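Local coordinates for protein cryptochrome DASH, chloroplastic/mitochondrial (Arabidopsis thaliana, PDB 2J4D) that repairs cyclobutane pyrimidine dimers in single-stranded DNA as an FAD- and folate-binding photolyase and may also serve as a blue-light photoreceptor, at residues 330-335 / 429-434; 374-379 / 395-400. All coordinates share one frame; numbering follows the deposited sequence.

Interaction 1: 330-335 / 429-434. With FAD (flavin-adenine dinucleotide), chain C.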
# COMPACT_ATOMS: atom_id res chain seq x y z
N ASP A 330 6.54 7.75 -4.77
CA ASP A 330 7.79 8.26 -4.18
C ASP A 330 7.57 9.66 -3.63
O ASP A 330 7.97 9.98 -2.50
CB ASP A 330 8.89 8.34 -5.25
CG ASP A 330 9.67 7.06 -5.42
OD1 ASP A 330 9.20 5.98 -4.98
OD2 ASP A 330 10.76 7.13 -6.02
N TYR A 331 6.94 10.50 -4.44
CA TYR A 331 6.69 11.89 -4.07
C TYR A 331 5.93 12.02 -2.76
O TYR A 331 6.32 12.78 -1.89
CB TYR A 331 5.94 12.62 -5.18
CG TYR A 331 5.73 14.09 -4.92
CD1 TYR A 331 6.82 14.95 -4.76
CD2 TYR A 331 4.45 14.63 -4.83
CE1 TYR A 331 6.65 16.30 -4.52
CE2 TYR A 331 4.25 15.99 -4.59
CZ TYR A 331 5.36 16.82 -4.43
OH TYR A 331 5.17 18.16 -4.18
N PHE A 332 4.82 11.29 -2.62
CA PHE A 332 4.07 11.40 -1.37
C PHE A 332 4.85 10.85 -0.18
O PHE A 332 4.69 11.32 0.94
CB PHE A 332 2.70 10.73 -1.50
CG PHE A 332 1.68 11.57 -2.23
CD1 PHE A 332 1.37 12.85 -1.77
CD2 PHE A 332 1.05 11.10 -3.37
CE1 PHE A 332 0.44 13.65 -2.43
CE2 PHE A 332 0.12 11.88 -4.04
CZ PHE A 332 -0.19 13.16 -3.58
N ARG A 333 5.68 9.85 -0.43
CA ARG A 333 6.48 9.27 0.65
C ARG A 333 7.48 10.33 1.15
O ARG A 333 7.62 10.55 2.36
CB ARG A 333 7.22 8.02 0.14
CG ARG A 333 8.33 7.51 1.04
CD ARG A 333 7.82 6.95 2.35
NE ARG A 333 7.04 5.74 2.15
CZ ARG A 333 6.64 4.94 3.14
NH1 ARG A 333 6.96 5.22 4.40
NH2 ARG A 333 5.92 3.86 2.87
N PHE A 334 8.16 11.01 0.23
CA PHE A 334 9.11 12.04 0.66
C PHE A 334 8.36 13.24 1.24
O PHE A 334 8.81 13.85 2.21
CB PHE A 334 10.00 12.51 -0.51
CG PHE A 334 10.90 11.43 -1.06
CD1 PHE A 334 11.72 10.69 -0.22
CD2 PHE A 334 10.94 11.16 -2.43
CE1 PHE A 334 12.56 9.68 -0.72
CE2 PHE A 334 11.77 10.16 -2.95
CZ PHE A 334 12.58 9.42 -2.09
N LEU A 335 7.21 13.55 0.67
CA LEU A 335 6.41 14.67 1.14
C LEU A 335 5.96 14.45 2.59
O LEU A 335 5.83 15.41 3.36
CB LEU A 335 5.20 14.86 0.22
CG LEU A 335 4.50 16.22 0.09
CD1 LEU A 335 5.50 17.34 -0.16
CD2 LEU A 335 3.52 16.14 -1.07
N TYR A 429 -3.24 10.03 2.95
CA TYR A 429 -3.42 11.39 3.40
C TYR A 429 -2.85 12.38 2.40
O TYR A 429 -3.35 13.50 2.27
CB TYR A 429 -2.80 11.53 4.79
CG TYR A 429 -3.64 10.83 5.83
CD1 TYR A 429 -4.71 11.50 6.44
CD2 TYR A 429 -3.43 9.49 6.16
CE1 TYR A 429 -5.55 10.85 7.35
CE2 TYR A 429 -4.27 8.82 7.06
CZ TYR A 429 -5.32 9.51 7.65
OH TYR A 429 -6.17 8.87 8.54
N GLY A 430 -1.81 11.97 1.68
CA GLY A 430 -1.23 12.84 0.68
C GLY A 430 -2.27 13.15 -0.38
O GLY A 430 -2.57 14.31 -0.67
N ASN A 431 -2.84 12.10 -0.96
CA ASN A 431 -3.86 12.29 -1.99
C ASN A 431 -5.10 12.99 -1.44
O ASN A 431 -5.72 13.79 -2.15
CB ASN A 431 -4.22 10.96 -2.63
CG ASN A 431 -3.24 10.54 -3.72
OD1 ASN A 431 -3.26 11.07 -4.83
ND2 ASN A 431 -2.36 9.60 -3.39
N TRP A 432 -5.48 12.70 -0.20
CA TRP A 432 -6.65 13.36 0.38
C TRP A 432 -6.42 14.87 0.56
O TRP A 432 -7.32 15.66 0.27
CB TRP A 432 -7.05 12.74 1.74
CG TRP A 432 -8.03 11.60 1.60
CD1 TRP A 432 -7.74 10.27 1.53
CD2 TRP A 432 -9.45 11.71 1.45
NE1 TRP A 432 -8.89 9.54 1.33
CE2 TRP A 432 -9.96 10.40 1.29
CE3 TRP A 432 -10.35 12.79 1.45
CZ2 TRP A 432 -11.32 10.14 1.11
CZ3 TRP A 432 -11.71 12.53 1.27
CH2 TRP A 432 -12.18 11.21 1.10
N THR A 433 -5.24 15.28 1.01
CA THR A 433 -4.98 16.71 1.18
C THR A 433 -5.09 17.40 -0.17
O THR A 433 -5.63 18.51 -0.26
CB THR A 433 -3.59 17.01 1.79
OG1 THR A 433 -2.56 16.52 0.91
CG2 THR A 433 -3.46 16.36 3.14
N TYR A 434 -4.58 16.74 -1.21
CA TYR A 434 -4.65 17.28 -2.56
C TYR A 434 -6.12 17.44 -2.97
O TYR A 434 -6.55 18.54 -3.32
CB TYR A 434 -3.95 16.34 -3.54
CG TYR A 434 -2.52 16.74 -3.84
CD1 TYR A 434 -1.63 17.02 -2.80
CD2 TYR A 434 -2.06 16.84 -5.15
CE1 TYR A 434 -0.31 17.39 -3.06
CE2 TYR A 434 -0.75 17.21 -5.42
CZ TYR A 434 0.12 17.48 -4.37
OH TYR A 434 1.42 17.84 -4.63
PA FAD C . -1.84 2.15 -11.15
O1A FAD C . -1.58 0.83 -11.76
O2A FAD C . -2.50 3.21 -11.94
O5B FAD C . -0.46 2.77 -10.60
C5B FAD C . 0.68 1.93 -10.34
C4B FAD C . 1.22 2.26 -8.95
O4B FAD C . 1.57 3.65 -8.93
C3B FAD C . 0.23 2.07 -7.81
O3B FAD C . 0.12 0.72 -7.40
C2B FAD C . 0.80 3.00 -6.78
O2B FAD C . 1.79 2.44 -5.94
C1B FAD C . 1.30 4.19 -7.62
N9A FAD C . 0.35 5.31 -7.77
C8A FAD C . -0.52 5.55 -8.82
N7A FAD C . -1.23 6.66 -8.64
C5A FAD C . -0.81 7.16 -7.43
C6A FAD C . -1.20 8.30 -6.69
N6A FAD C . -2.10 9.18 -7.09
N1A FAD C . -0.57 8.52 -5.47
C2A FAD C . 0.37 7.63 -5.02
N3A FAD C . 0.79 6.52 -5.68
C4A FAD C . 0.16 6.32 -6.87
N1 FAD C . -2.54 4.70 -3.09
C2 FAD C . -1.95 3.86 -2.17
O2 FAD C . -1.03 3.14 -2.48
N3 FAD C . -2.45 3.86 -0.86
C4 FAD C . -3.51 4.66 -0.42
O4 FAD C . -3.90 4.62 0.75
C4X FAD C . -4.11 5.52 -1.38
N5 FAD C . -5.18 6.35 -1.04
C5X FAD C . -5.69 7.27 -1.95
C6 FAD C . -6.68 8.19 -1.57
C7 FAD C . -7.22 9.14 -2.47
C7M FAD C . -8.29 10.10 -1.99
C8 FAD C . -6.74 9.15 -3.83
C8M FAD C . -7.26 10.12 -4.87
C9 FAD C . -5.74 8.23 -4.22
C9A FAD C . -5.20 7.28 -3.31
N10 FAD C . -4.20 6.34 -3.68
C10 FAD C . -3.60 5.51 -2.71
C1' FAD C . -3.48 6.49 -4.99
C2' FAD C . -4.04 5.69 -6.18
O2' FAD C . -5.43 5.93 -6.31
C3' FAD C . -3.79 4.20 -5.98
O3' FAD C . -2.39 3.94 -5.78
C4' FAD C . -4.22 3.31 -7.16
O4' FAD C . -5.63 3.42 -7.38
C5' FAD C . -3.86 1.86 -6.84
O5' FAD C . -4.22 1.02 -7.93
P FAD C . -3.26 0.55 -9.09
O1P FAD C . -2.18 -0.20 -8.42
O2P FAD C . -4.05 -0.24 -10.08
O3P FAD C . -2.79 1.84 -9.89
O HOH W 1 2.57 19.37 -2.66

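Interaction 2: 374-379 / 395-400. With FAD (flavin-adenine dinucleotide), chain C.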
# COMPACT_ATOMS: atom_id res chain seq x y z
N PRO A 374 -25.42 7.15 -8.09
CA PRO A 374 -24.81 5.88 -8.48
C PRO A 374 -23.28 5.88 -8.57
O PRO A 374 -22.63 4.99 -8.03
CB PRO A 374 -25.48 5.56 -9.81
CG PRO A 374 -26.87 6.12 -9.59
CD PRO A 374 -26.56 7.47 -8.97
N LEU A 375 -22.71 6.88 -9.24
CA LEU A 375 -21.26 6.94 -9.38
C LEU A 375 -20.58 6.88 -8.02
O LEU A 375 -19.61 6.14 -7.83
CB LEU A 375 -20.84 8.20 -10.13
CG LEU A 375 -19.35 8.28 -10.47
CD1 LEU A 375 -18.91 7.01 -11.19
CD2 LEU A 375 -19.08 9.51 -11.32
N ILE A 376 -21.09 7.66 -7.07
CA ILE A 376 -20.52 7.69 -5.72
C ILE A 376 -20.76 6.37 -5.00
O ILE A 376 -19.82 5.72 -4.53
CB ILE A 376 -21.15 8.81 -4.85
CG1 ILE A 376 -20.98 10.18 -5.53
CG2 ILE A 376 -20.51 8.80 -3.45
CD1 ILE A 376 -19.53 10.54 -5.88
N ASP A 377 -22.03 5.97 -4.92
CA ASP A 377 -22.41 4.74 -4.22
C ASP A 377 -21.72 3.48 -4.69
O ASP A 377 -21.30 2.65 -3.88
CB ASP A 377 -23.93 4.55 -4.25
CG ASP A 377 -24.68 5.68 -3.57
OD1 ASP A 377 -24.09 6.32 -2.67
OD2 ASP A 377 -25.86 5.93 -3.92
N ALA A 378 -21.60 3.32 -6.01
CA ALA A 378 -20.94 2.14 -6.56
C ALA A 378 -19.49 2.08 -6.07
O ALA A 378 -19.00 1.02 -5.69
CB ALA A 378 -20.98 2.19 -8.09
N ASN A 379 -18.81 3.22 -6.09
CA ASN A 379 -17.43 3.26 -5.64
C ASN A 379 -17.31 2.94 -4.15
O ASN A 379 -16.45 2.16 -3.75
CB ASN A 379 -16.81 4.63 -5.95
CG ASN A 379 -16.17 4.67 -7.34
OD1 ASN A 379 -15.11 4.08 -7.56
ND2 ASN A 379 -16.82 5.36 -8.28
N GLN A 395 -10.65 9.78 -6.49
CA GLN A 395 -10.63 11.22 -6.69
C GLN A 395 -12.06 11.77 -6.66
O GLN A 395 -12.32 12.82 -6.07
CB GLN A 395 -9.98 11.57 -8.03
CG GLN A 395 -8.53 11.12 -8.17
CD GLN A 395 -7.91 11.62 -9.46
OE1 GLN A 395 -7.63 12.81 -9.59
NE2 GLN A 395 -7.72 10.73 -10.41
N ILE A 396 -12.97 11.05 -7.30
CA ILE A 396 -14.37 11.47 -7.35
C ILE A 396 -15.05 11.46 -5.98
O ILE A 396 -15.63 12.47 -5.57
CB ILE A 396 -15.17 10.59 -8.34
CG1 ILE A 396 -14.60 10.75 -9.75
CG2 ILE A 396 -16.64 10.98 -8.33
CD1 ILE A 396 -15.16 9.78 -10.76
N VAL A 397 -14.98 10.34 -5.27
CA VAL A 397 -15.64 10.27 -3.96
C VAL A 397 -15.03 11.26 -2.97
O VAL A 397 -15.72 11.73 -2.06
CB VAL A 397 -15.63 8.83 -3.35
CG1 VAL A 397 -16.35 7.89 -4.28
CG2 VAL A 397 -14.19 8.35 -3.09
N CYS A 398 -13.75 11.57 -3.15
CA CYS A 398 -13.08 12.54 -2.28
C CYS A 398 -13.68 13.93 -2.52
O CYS A 398 -14.03 14.65 -1.58
CB CYS A 398 -11.58 12.57 -2.57
SG CYS A 398 -10.73 14.02 -1.89
N SER A 399 -13.79 14.30 -3.79
CA SER A 399 -14.35 15.60 -4.13
C SER A 399 -15.80 15.70 -3.63
O SER A 399 -16.21 16.71 -3.07
CB SER A 399 -14.33 15.80 -5.65
OG SER A 399 -14.86 17.07 -6.01
N PHE A 400 -16.56 14.63 -3.82
CA PHE A 400 -17.95 14.62 -3.38
C PHE A 400 -18.09 14.85 -1.87
O PHE A 400 -18.90 15.68 -1.42
CB PHE A 400 -18.62 13.29 -3.73
CG PHE A 400 -20.09 13.25 -3.43
CD1 PHE A 400 -21.01 13.84 -4.30
CD2 PHE A 400 -20.56 12.65 -2.26
CE1 PHE A 400 -22.37 13.83 -4.01
CE2 PHE A 400 -21.92 12.63 -1.96
CZ PHE A 400 -22.83 13.22 -2.84
PA FAD C . -1.84 2.15 -11.15
O1A FAD C . -1.58 0.83 -11.76
O2A FAD C . -2.50 3.21 -11.94
O5B FAD C . -0.46 2.77 -10.60
C5B FAD C . 0.68 1.93 -10.34
C4B FAD C . 1.22 2.26 -8.95
O4B FAD C . 1.57 3.65 -8.93
C3B FAD C . 0.23 2.07 -7.81
O3B FAD C . 0.12 0.72 -7.40
C2B FAD C . 0.80 3.00 -6.78
O2B FAD C . 1.79 2.44 -5.94
C1B FAD C . 1.30 4.19 -7.62
N9A FAD C . 0.35 5.31 -7.77
C8A FAD C . -0.52 5.55 -8.82
N7A FAD C . -1.23 6.66 -8.64
C5A FAD C . -0.81 7.16 -7.43
C6A FAD C . -1.20 8.30 -6.69
N6A FAD C . -2.10 9.18 -7.09
N1A FAD C . -0.57 8.52 -5.47
C2A FAD C . 0.37 7.63 -5.02
N3A FAD C . 0.79 6.52 -5.68
C4A FAD C . 0.16 6.32 -6.87
N1 FAD C . -2.54 4.70 -3.09
C2 FAD C . -1.95 3.86 -2.17
O2 FAD C . -1.03 3.14 -2.48
N3 FAD C . -2.45 3.86 -0.86
C4 FAD C . -3.51 4.66 -0.42
O4 FAD C . -3.90 4.62 0.75
C4X FAD C . -4.11 5.52 -1.38
N5 FAD C . -5.18 6.35 -1.04
C5X FAD C . -5.69 7.27 -1.95
C6 FAD C . -6.68 8.19 -1.57
C7 FAD C . -7.22 9.14 -2.47
C7M FAD C . -8.29 10.10 -1.99
C8 FAD C . -6.74 9.15 -3.83
C8M FAD C . -7.26 10.12 -4.87
C9 FAD C . -5.74 8.23 -4.22
C9A FAD C . -5.20 7.28 -3.31
N10 FAD C . -4.20 6.34 -3.68
C10 FAD C . -3.60 5.51 -2.71
C1' FAD C . -3.48 6.49 -4.99
C2' FAD C . -4.04 5.69 -6.18
O2' FAD C . -5.43 5.93 -6.31
C3' FAD C . -3.79 4.20 -5.98
O3' FAD C . -2.39 3.94 -5.78
C4' FAD C . -4.22 3.31 -7.16
O4' FAD C . -5.63 3.42 -7.38
C5' FAD C . -3.86 1.86 -6.84
O5' FAD C . -4.22 1.02 -7.93
P FAD C . -3.26 0.55 -9.09
O1P FAD C . -2.18 -0.20 -8.42
O2P FAD C . -4.05 -0.24 -10.08
O3P FAD C . -2.79 1.84 -9.89

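Interaction 1: 330-335 / 429-434
Asn431 ND2, lying 3.4 Å from CE2 of Phe332 across the contact, is gripped by two acceptors. It donates to N1A of the FAD adenine over 2.9 Å, almost straight at 171°, and also to the backbone O of Ser427, one turn earlier in its helix. The other end of the carboxamide, OD1, accepts from FAD N6A at 3.2 Å; the donor-acceptor pattern of all these bonds sets which end of the amide carries nitrogen. With CG anti to the carbonyl carbon (chi1 -82°), the group reaches the adenine while CB packs on the flavin, 3.3 Å from FAD C8. Phe332 CD2 also comes near N1A, close to the plane of the phenyl ring.

Across the ring from CD2, CE1 of Phe332 comes close to the backbone of the other helix, 3.4 Å from Gly430 C, and CD1 lies 3.6 Å from the bare CA of Gly430, where no side chain intervenes. The CA atoms of Phe332 and Gly430, 5.9 Å apart, are the nearest pair where the two helices cross nearly perpendicularly. The same CE1-CZ edge points at the face of Tyr434 in a T-shaped pair, planes at 80°. Tyr434 OH meets the edge of Tyr331 at CE2, in the ring plane. One water, 2.7 Å from Tyr434 OH, donates to Tyr331 OH, which is also hydrogen-bonded to Pro191 O.

Adenine turned back beside the isoalloxazine, with one asparagine touching both, is the hallmark of the U-shaped FAD in the helical domain of photolyases and cryptochromes.

Interaction 2: 374-379 / 395-400
Ile376 and Phe400 form the CH-pi part of this contact. CG1 of Ile376 stands 3.9 Å from the centroid of the Phe400 ring and 15° off its normal, hence over a face. Phe400 places its ring there by holding CG anti to the backbone N (chi1 -175°).

Apolar packing extends the contact from this pair. CD1 of Ile376 fits between two residues one turn apart, 3.6 Å from Phe400 CB and 3.8 Å from Ile396 CG2. Leu375 CD2 meets Ile396 CD1 at 4.0 Å, the two side chains crossing at about a right angle, and Val397 CG1 rests 3.7 Å from Asn379 CB. Gln395, on the same helix as Val397, extends its CG to the FAD methyl C8M.

No hydrogen bond joins the two segments; the side-chain one inside 374-379 runs from Asn379 ND2 to Leu375 O, 2.9 Å and 160°, an oxygen that the backbone N of Asn379 reaches only weakly. The amide is thereby turned back on its own helix, and it is CB that faces Val397.

Around the pair, helix 450-457 covers Leu375, Ile376 and Ile396, helix 360-367 brings Trp366 against Ile376 and Phe400, and helix 462-467 lies against Pro374, Ala378 and Asn379.

Overall arrangement
Both contacts belong to the all-helical FAD-binding domain, their centres about 20 Å apart. Their helices come along the chain in the order 317-339, 374-386, 391-404 and 425-436, with other helices between some of them, so interaction 2 is nested within the loop closed by interaction 1. They touch directly, Trp432 CE3 packing 3.6 Å from Cys398 SG. FAD links them as well: 429-434 serves the adenine and the dimethylbenzene ring, whereas 395-400 meets only the dimethylbenzene end. Interaction 1 also borders the folate antenna through Tyr429, which touches it. The helix 391-404 thus stands between the cofactor and the more peripheral helix 374-386, giving the pocket wall a second layer behind the flavin.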